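Local coordinates for protein dihydropteridine reductase (Dictyostelium discoideum, PDB 3ORF) that catalyses the NADH- or NADPH-dependent reduction of quinonoid dihydropteridine to tetrahydropteridine, the cofactor form probably used by aromatic amino acid hydroxylases, and works as a homodimer, at residues K23-V27 and S85-D89; A33-V38 and L213-A217; M115-L120 and A157-K162; G182-L186 and R230-G234. All blocks are in the same frame, centred on the assembly; numbering follows the deposited sequence.

Strand 24-28 is first in the chain but central in the mixed sheet, and contact 1 closes a loop of 57 residues by bringing the start of strand 88-93 beside it. Contact 2 starts inside that loop, on helix 33-44, and closes 174 residues later on helix 213-225, so contacts 1 and 2 cross; they also touch, I25 and V27 packing on V38. Contact 3 joins helices 108-133 and 156-172 across 36 residues and is nested within the loop of contact 2, on the opposite side of the chain's centre, yet both touch NAD. Contact 4 spans 43 residues from strand 184-190 to the loop before strand 236-242; it crosses contact 2 and follows contacts 1 and 3 in series.

Contact 1. Residues K23-V27 and S85-D89; sequences KNILV and SIKVD
I86, next after S85, whose positive phi belongs to the Schellman motif closing helix 71-82, meets N24 obliquely, its CB 3.9 Å from N24 ND2. From K87 it is the backbone that matters: its carbonyl O takes the N24 amide, ND2 to K87 O being 2.8 Å with an N-H...O angle of 166°. The acceptor lies almost in the N24 amide plane and the donor nearly on the line of the C=O, so one straight bond fixes how that amide is turned. N24 has its CG anti to the carbonyl carbon (chi1 -54°), which swings the amide past the strand towards K87. V88 follows with its CG1 branch against L26 CB (3.8 Å), where I50 and I52 of strand 48-53 also lie on L26. D89 N donates to N24 O at 2.8 Å, while D89 OD1 accepts N24 N at 3.0 Å through its anti lone pair. The backbone of N24 is therefore gripped on both its N and O by one residue, the second bond coming from a side chain near the start of strand 88-93 in this Rossmann-type sheet, where the chain turns a corner. The other oxygen of D89, OD2, is bonded by N135 ND2. With an alanine here, N24 N and N135 ND2 would probably each lose their carboxylate acceptor. K23 crosses D89 at about a right angle, K23 CD 3.6 Å from D89 OD1, and K23 NZ stands 4.4 Å from D89 OD2, beyond a salt bridge. The chemistry thus implies anchoring by directed hydrogen bonds; the lysine would at most add a weak favourable field.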
loop_
_atom_site.group_PDB
_atom_site.type_symbol
_atom_site.label_atom_id
_atom_site.label_comp_id
_atom_site.label_asym_id
_atom_site.label_seq_id
_atom_site.Cartn_x
_atom_site.Cartn_y
_atom_site.Cartn_z
ATOM N N LYS A 23 6.884 -17.720 27.942
ATOM C CA LYS A 23 6.958 -16.747 26.880
ATOM C C LYS A 23 5.646 -16.689 26.104
ATOM O O LYS A 23 5.004 -17.693 25.925
ATOM C CB LYS A 23 8.145 -17.056 25.981
ATOM C CG LYS A 23 9.498 -17.138 26.728
ATOM C CD LYS A 23 10.246 -15.854 26.615
ATOM C CE LYS A 23 11.722 -16.125 26.670
ATOM N NZ LYS A 23 12.453 -14.858 26.922
ATOM N N ASN A 24 5.242 -15.496 25.683
ATOM C CA ASN A 24 4.004 -15.344 24.906
ATOM C C ASN A 24 4.232 -15.064 23.431
ATOM O O ASN A 24 5.015 -14.163 23.059
ATOM C CB ASN A 24 3.131 -14.239 25.488
ATOM C CG ASN A 24 2.867 -14.457 26.957
ATOM O OD1 ASN A 24 2.734 -15.583 27.345
ATOM N ND2 ASN A 24 2.793 -13.383 27.766
ATOM N N ILE A 25 3.492 -15.784 22.582
ATOM C CA ILE A 25 3.454 -15.394 21.189
ATOM C C ILE A 25 2.038 -15.015 20.785
ATOM O O ILE A 25 1.085 -15.718 21.105
ATOM C CB ILE A 25 4.061 -16.479 20.246
ATOM C CG1 ILE A 25 3.819 -16.084 18.774
ATOM C CG2 ILE A 25 3.461 -17.842 20.503
ATOM C CD1 ILE A 25 4.280 -17.154 17.726
ATOM N N LEU A 26 1.907 -13.928 20.049
ATOM C CA LEU A 26 0.616 -13.493 19.552
ATOM C C LEU A 26 0.527 -13.509 18.052
ATOM O O LEU A 26 1.456 -13.069 17.367
ATOM C CB LEU A 26 0.348 -12.092 20.040
ATOM C CG LEU A 26 -0.700 -11.269 19.324
ATOM C CD1 LEU A 26 -1.978 -11.841 19.601
ATOM C CD2 LEU A 26 -0.704 -9.959 20.040
ATOM N N VAL A 27 -0.568 -14.032 17.516
ATOM C CA VAL A 27 -0.635 -14.294 16.086
ATOM C C VAL A 27 -1.944 -13.733 15.494
ATOM O O VAL A 27 -3.031 -14.202 15.864
ATOM C CB VAL A 27 -0.560 -15.796 15.760
ATOM C CG1 VAL A 27 -0.562 -16.004 14.220
ATOM C CG2 VAL A 27 0.652 -16.505 16.437
ATOM N N SER A 85 -3.207 -8.289 31.475
ATOM C CA SER A 85 -1.796 -8.211 31.844
ATOM C C SER A 85 -0.747 -8.986 30.983
ATOM O O SER A 85 0.379 -9.226 31.433
ATOM C CB SER A 85 -1.611 -8.526 33.342
ATOM O OG SER A 85 -0.347 -8.084 33.784
ATOM N N ILE A 86 -1.047 -9.339 29.755
ATOM C CA ILE A 86 -0.002 -10.075 29.028
ATOM C C ILE A 86 0.748 -9.174 28.043
ATOM O O ILE A 86 0.157 -8.262 27.441
ATOM C CB ILE A 86 -0.536 -11.373 28.355
ATOM C CG1 ILE A 86 -1.865 -11.117 27.624
ATOM C CG2 ILE A 86 -0.796 -12.500 29.410
ATOM C CD1 ILE A 86 -1.665 -10.669 26.154
ATOM N N LYS A 87 2.045 -9.398 27.926
ATOM C CA LYS A 87 2.852 -8.731 26.909
ATOM C C LYS A 87 3.459 -9.831 26.079
ATOM O O LYS A 87 3.504 -10.975 26.531
ATOM C CB LYS A 87 3.959 -7.897 27.564
ATOM C CG LYS A 87 3.450 -6.711 28.361
ATOM C CD LYS A 87 2.604 -5.767 27.490
ATOM C CE LYS A 87 2.411 -4.387 28.135
ATOM N NZ LYS A 87 1.199 -3.737 27.571
ATOM N N VAL A 88 3.921 -9.545 24.874
ATOM C CA VAL A 88 4.288 -10.674 24.045
ATOM C C VAL A 88 5.700 -10.594 23.581
ATOM O O VAL A 88 6.203 -9.502 23.333
ATOM C CB VAL A 88 3.255 -10.990 22.881
ATOM C CG1 VAL A 88 1.776 -10.957 23.378
ATOM C CG2 VAL A 88 3.404 -10.129 21.710
ATOM N N ASP A 89 6.354 -11.738 23.514
ATOM C CA ASP A 89 7.756 -11.782 23.124
ATOM C C ASP A 89 7.971 -11.907 21.595
ATOM O O ASP A 89 9.065 -11.572 21.085
ATOM C CB ASP A 89 8.406 -12.991 23.794
ATOM C CG ASP A 89 8.387 -12.897 25.360
ATOM O OD1 ASP A 89 7.530 -13.580 26.042
ATOM O OD2 ASP A 89 9.158 -12.091 25.887
#

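Contact 2. Residues A33-V38 and L213-A217; sequences ALGAEV and LSEVA. With NAD (nicotinamide-adenine-dinucleotide), chain E.
L34 and L213, with CA atoms 5.9 Å apart, and V38 and A217, with CA atoms 5.0 Å apart, are the nearest backbone pairs of two packed helices. The axes of the segments 33-38 and 213-217 approach to 8.9 Å and cross at -54°. L213 reaches between A33 and L34: its CD1 lies 3.7 Å from A33 O, and its CD2 meets L34 CD1. L34 has CG anti to the backbone N (chi1 173°), which carries CD1 onto V216 CG1 at 3.7 Å, the two side chains crossing nearly at right angles. Helix 33-44 is the first helix of the Rossmann fold; the glycine-rich pattern, consistent with GxGxxG, runs from the turn into this helix, where G35 is its last glycine. Its N-terminal amides bind the NAD diphosphate: A33 N donates to O2A at 2.9 Å, and L34 N to O2N in an almost straight bond (178°). E37 lays CG along the backbone of L213 and S214, 3.7 Å from S214 N, and its bend at chi2 brings OE2 to S214 CB. Cutting E37 back to an alanine removes CG and the carboxylate, and is likely to leave the backbone between L213 and S214 uncovered. Further along, A217 CB rests 4.2 Å from V38 CA, while V38 also packs on I25 and V27 of strand 24-28.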
loop_
_atom_site.group_PDB
_atom_site.type_symbol
_atom_site.label_atom_id
_atom_site.label_comp_id
_atom_site.label_asym_id
_atom_site.label_seq_id
_atom_site.Cartn_x
_atom_site.Cartn_y
_atom_site.Cartn_z
ATOM N N ALA A 33 -4.353 -21.118 7.797
ATOM C CA ALA A 33 -3.472 -22.285 7.724
ATOM C C ALA A 33 -2.110 -22.015 8.385
ATOM O O ALA A 33 -1.648 -22.761 9.268
ATOM C CB ALA A 33 -3.289 -22.703 6.287
ATOM N N LEU A 34 -1.438 -20.946 7.977
ATOM C CA LEU A 34 -0.115 -20.665 8.551
ATOM C C LEU A 34 -0.237 -20.312 10.027
ATOM O O LEU A 34 0.526 -20.821 10.862
ATOM C CB LEU A 34 0.605 -19.523 7.778
ATOM C CG LEU A 34 1.913 -19.048 8.420
ATOM C CD1 LEU A 34 3.016 -20.197 8.473
ATOM C CD2 LEU A 34 2.334 -17.819 7.688
ATOM N N GLY A 35 -1.192 -19.418 10.314
ATOM C CA GLY A 35 -1.394 -18.888 11.638
ATOM C C GLY A 35 -1.635 -20.022 12.627
ATOM O O GLY A 35 -1.030 -20.037 13.726
ATOM N N ALA A 36 -2.470 -20.993 12.231
ATOM C CA ALA A 36 -2.741 -22.157 13.120
ATOM C C ALA A 36 -1.545 -23.103 13.259
ATOM O O ALA A 36 -1.387 -23.736 14.316
ATOM C CB ALA A 36 -4.028 -22.956 12.687
ATOM N N GLU A 37 -0.708 -23.232 12.217
ATOM C CA GLU A 37 0.504 -24.021 12.376
ATOM C C GLU A 37 1.528 -23.319 13.306
ATOM O O GLU A 37 2.182 -23.969 14.103
ATOM C CB GLU A 37 1.139 -24.355 11.036
ATOM C CG GLU A 37 2.479 -25.156 11.121
ATOM C CD GLU A 37 2.421 -26.474 11.938
ATOM O OE1 GLU A 37 1.486 -27.309 11.731
ATOM O OE2 GLU A 37 3.354 -26.673 12.782
ATOM N N VAL A 38 1.642 -21.993 13.228
ATOM C CA VAL A 38 2.508 -21.258 14.177
ATOM C C VAL A 38 2.008 -21.463 15.619
ATOM O O VAL A 38 2.790 -21.540 16.594
ATOM C CB VAL A 38 2.602 -19.740 13.812
ATOM C CG1 VAL A 38 3.471 -18.999 14.803
ATOM C CG2 VAL A 38 3.204 -19.570 12.394
ATOM N N LEU A 213 4.422 -25.573 6.205
ATOM C CA LEU A 213 4.130 -24.512 7.161
ATOM C C LEU A 213 4.976 -24.699 8.461
ATOM O O LEU A 213 5.422 -23.711 9.088
ATOM C CB LEU A 213 2.621 -24.502 7.436
ATOM C CG LEU A 213 1.766 -24.220 6.201
ATOM C CD1 LEU A 213 0.319 -24.387 6.564
ATOM C CD2 LEU A 213 1.986 -22.859 5.672
ATOM N N SER A 214 5.266 -25.971 8.817
ATOM C CA SER A 214 5.999 -26.273 10.031
ATOM C C SER A 214 7.408 -25.769 9.860
ATOM O O SER A 214 8.039 -25.505 10.837
ATOM C CB SER A 214 5.994 -27.794 10.352
ATOM O OG SER A 214 6.788 -28.516 9.415
ATOM N N GLU A 215 7.915 -25.594 8.632
ATOM C CA GLU A 215 9.271 -25.017 8.518
ATOM C C GLU A 215 9.186 -23.536 8.730
ATOM O O GLU A 215 10.077 -22.943 9.270
ATOM C CB GLU A 215 9.983 -25.313 7.193
ATOM C CG GLU A 215 10.106 -26.760 6.898
ATOM C CD GLU A 215 11.118 -27.078 5.773
ATOM O OE1 GLU A 215 11.963 -26.233 5.446
ATOM O OE2 GLU A 215 11.094 -28.205 5.248
ATOM N N VAL A 216 8.111 -22.916 8.298
ATOM C CA VAL A 216 7.973 -21.521 8.685
ATOM C C VAL A 216 7.939 -21.314 10.222
ATOM O O VAL A 216 8.667 -20.498 10.786
ATOM C CB VAL A 216 6.765 -20.881 7.922
ATOM C CG1 VAL A 216 6.675 -19.412 8.322
ATOM C CG2 VAL A 216 7.032 -21.091 6.425
ATOM N N ALA A 217 7.096 -22.081 10.900
ATOM C CA ALA A 217 7.057 -22.092 12.370
ATOM C C ALA A 217 8.403 -22.300 13.036
ATOM O O ALA A 217 8.738 -21.588 14.002
ATOM C CB ALA A 217 6.074 -23.146 12.898
HETATM P PA NAD E . -5.598 -18.377 5.099
HETATM O O1A NAD E . -6.655 -17.793 4.232
HETATM O O2A NAD E . -5.718 -19.766 5.621
HETATM O O5B NAD E . -5.583 -17.473 6.470
HETATM C C5B NAD E . -5.557 -16.097 6.593
HETATM C C4B NAD E . -6.223 -15.783 7.944
HETATM O O4B NAD E . -6.234 -14.330 8.057
HETATM C C3B NAD E . -7.716 -16.205 7.896
HETATM O O3B NAD E . -8.070 -16.744 9.148
HETATM C C2B NAD E . -8.479 -14.897 7.834
HETATM O O2B NAD E . -9.717 -14.977 8.560
HETATM C C1B NAD E . -7.508 -13.959 8.579
HETATM N N9A NAD E . -7.623 -12.519 8.219
HETATM C C8A NAD E . -7.842 -12.045 6.965
HETATM N N7A NAD E . -7.820 -10.705 7.045
HETATM C C5A NAD E . -7.628 -10.324 8.345
HETATM C C6A NAD E . -7.525 -9.076 9.036
HETATM N N6A NAD E . -7.711 -7.896 8.396
HETATM N N1A NAD E . -7.287 -9.069 10.380
HETATM C C2A NAD E . -7.177 -10.215 11.040
HETATM N N3A NAD E . -7.269 -11.404 10.408
HETATM C C4A NAD E . -7.517 -11.496 9.083
HETATM O O3 NAD E . -4.249 -18.096 4.336
HETATM P PN NAD E . -2.868 -18.749 4.491
HETATM O O1N NAD E . -2.814 -19.713 3.345
HETATM O O2N NAD E . -2.532 -19.122 5.927
HETATM O O5D NAD E . -1.826 -17.564 4.112
HETATM C C5D NAD E . -1.146 -16.784 5.104
HETATM C C4D NAD E . -0.405 -15.604 4.444
HETATM O O4D NAD E . 0.302 -16.069 3.264
HETATM C C3D NAD E . -1.264 -14.432 3.954
HETATM O O3D NAD E . -0.664 -13.218 4.530
HETATM C C2D NAD E . -1.087 -14.430 2.429
HETATM O O2D NAD E . -1.210 -13.065 1.998
HETATM C C1D NAD E . 0.389 -14.885 2.411
HETATM N N1N NAD E . 1.348 -15.169 1.248
HETATM C C2N NAD E . 1.410 -16.424 0.495
HETATM C C3N NAD E . 2.389 -16.528 -0.554
HETATM C C7N NAD E . 2.588 -17.795 -1.430
HETATM O O7N NAD E . 2.735 -17.676 -2.661
HETATM N N7N NAD E . 2.657 -18.952 -0.738
HETATM C C4N NAD E . 3.277 -15.456 -0.816
HETATM C C5N NAD E . 3.222 -14.278 -0.061
HETATM C C6N NAD E . 2.278 -14.143 0.943
#

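Contact 3. Residues M115-L120 and A157-K162; sequences MIDMNL and AYGATK. With NAD (nicotinamide-adenine-dinucleotide), chain E.
M115 and T161 make the tight half of this contact, between helices whose short axes cross at -38° and approach to 9.3 Å. The T161 side chain is a knob in a hole formed by M115, I116, N119 and L120, its CG2 lying 4.0 Å from I116 CG1. M115 CG lies 3.6 Å from Y158 N, and the bend at chi2 brings M115 SD to the edge of the Y158 ring, 5.3 Å from the ring centroid and 81° off its normal: a Met-aromatic contact. Behind this half the second subunit closes in, with its Y121 on I116, its L120 on L120 and its F124 on A157.

The other half is looser and faces the cofactor. The N119 amide stands 72° to the Y158 ring plane, its ND2 oblique to the ring, and its OD1 is fixed by G97 N. K162 passes one face of that ring with CG and ends at NZ, bonded to T143 O and to a water, which in turn donates to N119 O; the bond from K162 NZ to NAD O2D, 3.4 Å, is weak. Y158 OH lies 3.1 Å from NAD C5N, beside the nicotinamide. Y158 is the predicted proton acceptor, and N119, Y158 and K162 are placed consistently with the Asn, Tyr and Lys of the SDR active site. The packing of M115 and T161 is consistent with setting the helix spacing, while N119 O, the water and K162 NZ form a polar chain whose last step to the nicotinamide ribose is weak.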
loop_
_atom_site.group_PDB
_atom_site.type_symbol
_atom_site.label_atom_id
_atom_site.label_comp_id
_atom_site.label_asym_id
_atom_site.label_seq_id
_atom_site.Cartn_x
_atom_site.Cartn_y
_atom_site.Cartn_z
ATOM N N MET A 115 -8.180 -6.958 -1.055
ATOM C CA MET A 115 -6.742 -7.060 -0.700
ATOM C C MET A 115 -6.446 -5.968 0.346
ATOM O O MET A 115 -5.655 -6.186 1.235
ATOM C CB MET A 115 -5.855 -6.881 -1.928
ATOM C CG MET A 115 -5.933 -8.067 -3.034
ATOM S SD MET A 115 -5.483 -9.627 -2.276
ATOM C CE MET A 115 -7.109 -10.156 -1.632
ATOM N N ILE A 116 -7.085 -4.790 0.222
ATOM C CA ILE A 116 -6.913 -3.765 1.235
ATOM C C ILE A 116 -7.379 -4.315 2.587
ATOM O O ILE A 116 -6.652 -4.283 3.549
ATOM C CB ILE A 116 -7.625 -2.487 0.867
ATOM C CG1 ILE A 116 -6.812 -1.759 -0.207
ATOM C CG2 ILE A 116 -7.774 -1.585 2.131
ATOM C CD1 ILE A 116 -7.481 -0.528 -0.836
ATOM N N ASP A 117 -8.558 -4.896 2.644
ATOM C CA ASP A 117 -9.104 -5.335 3.936
ATOM C C ASP A 117 -8.340 -6.509 4.553
ATOM O O ASP A 117 -8.208 -6.629 5.768
ATOM C CB ASP A 117 -10.578 -5.736 3.728
ATOM C CG ASP A 117 -11.535 -4.489 3.502
ATOM O OD1 ASP A 117 -11.188 -3.315 3.777
ATOM O OD2 ASP A 117 -12.665 -4.727 3.047
ATOM N N MET A 118 -7.936 -7.455 3.709
ATOM C CA MET A 118 -7.266 -8.636 4.192
ATOM C C MET A 118 -5.770 -8.398 4.439
ATOM O O MET A 118 -5.224 -8.873 5.441
ATOM C CB MET A 118 -7.458 -9.789 3.196
ATOM C CG MET A 118 -8.824 -10.504 3.369
ATOM S SD MET A 118 -8.886 -11.987 2.317
ATOM C CE MET A 118 -9.982 -11.442 0.981
ATOM N N ASN A 119 -5.058 -7.755 3.519
ATOM C CA ASN A 119 -3.595 -7.615 3.746
ATOM C C ASN A 119 -3.177 -6.267 4.388
ATOM O O ASN A 119 -2.339 -6.260 5.279
ATOM C CB ASN A 119 -2.806 -7.828 2.489
ATOM C CG ASN A 119 -3.153 -9.154 1.784
ATOM O OD1 ASN A 119 -3.121 -10.229 2.372
ATOM N ND2 ASN A 119 -3.432 -9.061 0.516
ATOM N N LEU A 120 -3.796 -5.161 3.984
ATOM C CA LEU A 120 -3.203 -3.872 4.334
ATOM C C LEU A 120 -3.688 -3.438 5.712
ATOM O O LEU A 120 -2.887 -3.044 6.588
ATOM C CB LEU A 120 -3.512 -2.786 3.244
ATOM C CG LEU A 120 -2.845 -1.434 3.495
ATOM C CD1 LEU A 120 -1.396 -1.539 4.015
ATOM C CD2 LEU A 120 -2.899 -0.534 2.263
ATOM N N ALA A 157 -3.642 -5.589 -7.173
ATOM C CA ALA A 157 -4.095 -5.177 -5.854
ATOM C C ALA A 157 -3.350 -5.930 -4.765
ATOM O O ALA A 157 -2.920 -5.368 -3.706
ATOM C CB ALA A 157 -5.595 -5.407 -5.746
ATOM N N TYR A 158 -3.122 -7.194 -5.028
ATOM C CA TYR A 158 -2.301 -8.021 -4.104
ATOM C C TYR A 158 -0.888 -7.459 -4.074
ATOM O O TYR A 158 -0.285 -7.333 -2.987
ATOM C CB TYR A 158 -2.297 -9.482 -4.585
ATOM C CG TYR A 158 -1.382 -10.435 -3.821
ATOM C CD1 TYR A 158 -1.729 -10.869 -2.541
ATOM C CD2 TYR A 158 -0.204 -10.905 -4.402
ATOM C CE1 TYR A 158 -0.956 -11.755 -1.860
ATOM C CE2 TYR A 158 0.646 -11.823 -3.684
ATOM C CZ TYR A 158 0.243 -12.229 -2.459
ATOM O OH TYR A 158 0.990 -13.087 -1.775
ATOM N N GLY A 159 -0.322 -7.151 -5.253
ATOM C CA GLY A 159 1.126 -6.703 -5.317
ATOM C C GLY A 159 1.275 -5.357 -4.570
ATOM O O GLY A 159 2.172 -5.163 -3.730
ATOM N N ALA A 160 0.343 -4.428 -4.836
ATOM C CA ALA A 160 0.484 -3.105 -4.173
ATOM C C ALA A 160 0.290 -3.175 -2.636
ATOM O O ALA A 160 0.972 -2.515 -1.948
ATOM C CB ALA A 160 -0.424 -2.084 -4.785
ATOM N N THR A 161 -0.619 -3.981 -2.117
ATOM C CA THR A 161 -0.881 -4.058 -0.679
ATOM C C THR A 161 0.263 -4.770 -0.014
ATOM O O THR A 161 0.659 -4.426 1.125
ATOM C CB THR A 161 -2.266 -4.742 -0.327
ATOM O OG1 THR A 161 -2.383 -5.999 -0.998
ATOM C CG2 THR A 161 -3.428 -3.884 -0.770
ATOM N N LYS A 162 0.838 -5.766 -0.720
ATOM C CA LYS A 162 2.061 -6.381 -0.227
ATOM C C LYS A 162 3.279 -5.424 -0.294
ATOM O O LYS A 162 4.163 -5.483 0.571
ATOM C CB LYS A 162 2.418 -7.649 -1.013
ATOM C CG LYS A 162 1.503 -8.833 -0.691
ATOM C CD LYS A 162 1.169 -8.894 0.789
ATOM C CE LYS A 162 0.699 -10.322 1.239
ATOM N NZ LYS A 162 0.896 -10.483 2.675
HETATM P PA NAD E . -5.598 -18.377 5.099
HETATM O O1A NAD E . -6.655 -17.793 4.232
HETATM O O2A NAD E . -5.718 -19.766 5.621
HETATM O O5B NAD E . -5.583 -17.473 6.470
HETATM C C5B NAD E . -5.557 -16.097 6.593
HETATM C C4B NAD E . -6.223 -15.783 7.944
HETATM O O4B NAD E . -6.234 -14.330 8.057
HETATM C C3B NAD E . -7.716 -16.205 7.896
HETATM O O3B NAD E . -8.070 -16.744 9.148
HETATM C C2B NAD E . -8.479 -14.897 7.834
HETATM O O2B NAD E . -9.717 -14.977 8.560
HETATM C C1B NAD E . -7.508 -13.959 8.579
HETATM N N9A NAD E . -7.623 -12.519 8.219
HETATM C C8A NAD E . -7.842 -12.045 6.965
HETATM N N7A NAD E . -7.820 -10.705 7.045
HETATM C C5A NAD E . -7.628 -10.324 8.345
HETATM C C6A NAD E . -7.525 -9.076 9.036
HETATM N N6A NAD E . -7.711 -7.896 8.396
HETATM N N1A NAD E . -7.287 -9.069 10.380
HETATM C C2A NAD E . -7.177 -10.215 11.040
HETATM N N3A NAD E . -7.269 -11.404 10.408
HETATM C C4A NAD E . -7.517 -11.496 9.083
HETATM O O3 NAD E . -4.249 -18.096 4.336
HETATM P PN NAD E . -2.868 -18.749 4.491
HETATM O O1N NAD E . -2.814 -19.713 3.345
HETATM O O2N NAD E . -2.532 -19.122 5.927
HETATM O O5D NAD E . -1.826 -17.564 4.112
HETATM C C5D NAD E . -1.146 -16.784 5.104
HETATM C C4D NAD E . -0.405 -15.604 4.444
HETATM O O4D NAD E . 0.302 -16.069 3.264
HETATM C C3D NAD E . -1.264 -14.432 3.954
HETATM O O3D NAD E . -0.664 -13.218 4.530
HETATM C C2D NAD E . -1.087 -14.430 2.429
HETATM O O2D NAD E . -1.210 -13.065 1.998
HETATM C C1D NAD E . 0.389 -14.885 2.411
HETATM N N1N NAD E . 1.348 -15.169 1.248
HETATM C C2N NAD E . 1.410 -16.424 0.495
HETATM C C3N NAD E . 2.389 -16.528 -0.554
HETATM C C7N NAD E . 2.588 -17.795 -1.430
HETATM O O7N NAD E . 2.735 -17.676 -2.661
HETATM N N7N NAD E . 2.657 -18.952 -0.738
HETATM C C4N NAD E . 3.277 -15.456 -0.816
HETATM C C5N NAD E . 3.222 -14.278 -0.061
HETATM C C6N NAD E . 2.278 -14.143 0.943
HETATM O O HOH W 1 -0.102 -8.209 3.921
#

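Contact 4. Residues G182-L186 and R230-G234; sequences GSTSL and RPTNG
S185 and G234 are joined by a backbone hydrogen bond where the loop leading into strand 236-242 passes the start of strand 184-190, a strand-to-loop contact near the edge of the parallel part of the sheet. Two bonds carry it. G234 N donates to S185 O at 2.6 Å, and S185 N donates to N233 OD1 at 2.8 Å and 170°, tilted 31° from the carbonyl plane. N233 has CG anti to its backbone N (chi1 -166°), which sends the side chain past T184, bringing OD1 to S185 N and letting this amide oxygen stand in for a neighbouring strand's carbonyl. G234 adopts a positive phi, where a CB would jam against the preceding carbonyl O.

In the Rossmann fold of this reductase, strand 184-190 lies between strands 138-143 and 236-242, and T184 and L186 bond by their backbones to the former. The apolar part is made by L186, whose CD1 meets P231 CD at 3.7 Å, the two side chains crossing at about a right angle, while L186 CD2 lies 3.6 Å from T232 O. W223 of helix 213-225 packs on both L186 and P231. R230 extends from CG to NE across T184, its CD 3.7 Å from T184 OG1, which sits at the edge of the guanidinium near its plane. NE of R230 is held by W223 O and NH1 by G137 O.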
loop_
_atom_site.group_PDB
_atom_site.type_symbol
_atom_site.label_atom_id
_atom_site.label_comp_id
_atom_site.label_asym_id
_atom_site.label_seq_id
_atom_site.Cartn_x
_atom_site.Cartn_y
_atom_site.Cartn_z
ATOM N N GLY A 182 14.932 -2.341 21.320
ATOM C CA GLY A 182 15.579 -3.612 21.052
ATOM C C GLY A 182 14.783 -4.626 20.244
ATOM O O GLY A 182 15.222 -5.746 20.045
ATOM N N SER A 183 13.600 -4.248 19.766
ATOM C CA SER A 183 12.811 -5.174 18.991
ATOM C C SER A 183 13.338 -5.276 17.574
ATOM O O SER A 183 14.045 -4.409 17.116
ATOM C CB SER A 183 11.378 -4.652 18.949
ATOM O OG SER A 183 11.472 -3.396 18.348
ATOM N N THR A 184 12.915 -6.297 16.855
ATOM C CA THR A 184 13.392 -6.588 15.509
ATOM C C THR A 184 12.115 -6.769 14.711
ATOM O O THR A 184 11.266 -7.570 15.111
ATOM C CB THR A 184 14.148 -7.923 15.476
ATOM O OG1 THR A 184 15.392 -7.759 16.136
ATOM C CG2 THR A 184 14.469 -8.361 14.042
ATOM N N SER A 185 11.984 -5.987 13.639
ATOM C CA SER A 185 10.871 -6.044 12.667
ATOM C C SER A 185 11.414 -6.772 11.399
ATOM O O SER A 185 12.444 -6.334 10.843
ATOM C CB SER A 185 10.492 -4.615 12.318
ATOM O OG SER A 185 9.546 -4.495 11.254
ATOM N N LEU A 186 10.749 -7.878 10.993
ATOM C CA LEU A 186 11.089 -8.682 9.809
ATOM C C LEU A 186 9.842 -8.929 8.949
ATOM O O LEU A 186 8.699 -8.903 9.426
ATOM C CB LEU A 186 11.635 -10.073 10.243
ATOM C CG LEU A 186 12.895 -9.985 11.100
ATOM C CD1 LEU A 186 13.282 -11.323 11.587
ATOM C CD2 LEU A 186 14.035 -9.254 10.323
ATOM N N ARG A 230 18.883 -13.771 14.413
ATOM C CA ARG A 230 18.012 -12.810 13.743
ATOM C C ARG A 230 18.648 -12.043 12.590
ATOM O O ARG A 230 19.767 -11.527 12.689
ATOM C CB ARG A 230 17.443 -11.803 14.740
ATOM C CG ARG A 230 16.281 -12.361 15.559
ATOM C CD ARG A 230 15.939 -11.387 16.777
ATOM N NE ARG A 230 15.069 -12.068 17.732
ATOM C CZ ARG A 230 14.387 -11.489 18.740
ATOM N NH1 ARG A 230 14.416 -10.200 18.986
ATOM N NH2 ARG A 230 13.659 -12.233 19.526
ATOM N N PRO A 231 17.945 -11.968 11.444
ATOM C CA PRO A 231 18.545 -11.088 10.415
ATOM C C PRO A 231 18.565 -9.631 10.879
ATOM O O PRO A 231 17.861 -9.251 11.765
ATOM C CB PRO A 231 17.561 -11.194 9.228
ATOM C CG PRO A 231 16.703 -12.418 9.515
ATOM C CD PRO A 231 16.730 -12.651 10.995
ATOM N N THR A 232 19.326 -8.797 10.198
ATOM C CA THR A 232 19.224 -7.356 10.316
ATOM C C THR A 232 17.789 -6.818 10.447
ATOM O O THR A 232 16.884 -7.167 9.688
ATOM C CB THR A 232 19.990 -6.639 9.106
ATOM O OG1 THR A 232 21.381 -6.844 9.322
ATOM C CG2 THR A 232 19.790 -5.139 9.113
ATOM N N ASN A 233 17.644 -5.838 11.323
ATOM C CA ASN A 233 16.336 -5.306 11.639
ATOM C C ASN A 233 15.801 -4.676 10.348
ATOM O O ASN A 233 16.507 -3.862 9.674
ATOM C CB ASN A 233 16.509 -4.237 12.767
ATOM C CG ASN A 233 15.178 -3.841 13.432
ATOM O OD1 ASN A 233 14.110 -4.308 13.048
ATOM N ND2 ASN A 233 15.241 -2.969 14.433
ATOM N N GLY A 234 14.584 -5.048 9.986
ATOM C CA GLY A 234 14.013 -4.568 8.754
ATOM C C GLY A 234 14.202 -5.428 7.513
ATOM O O GLY A 234 13.727 -5.006 6.439
#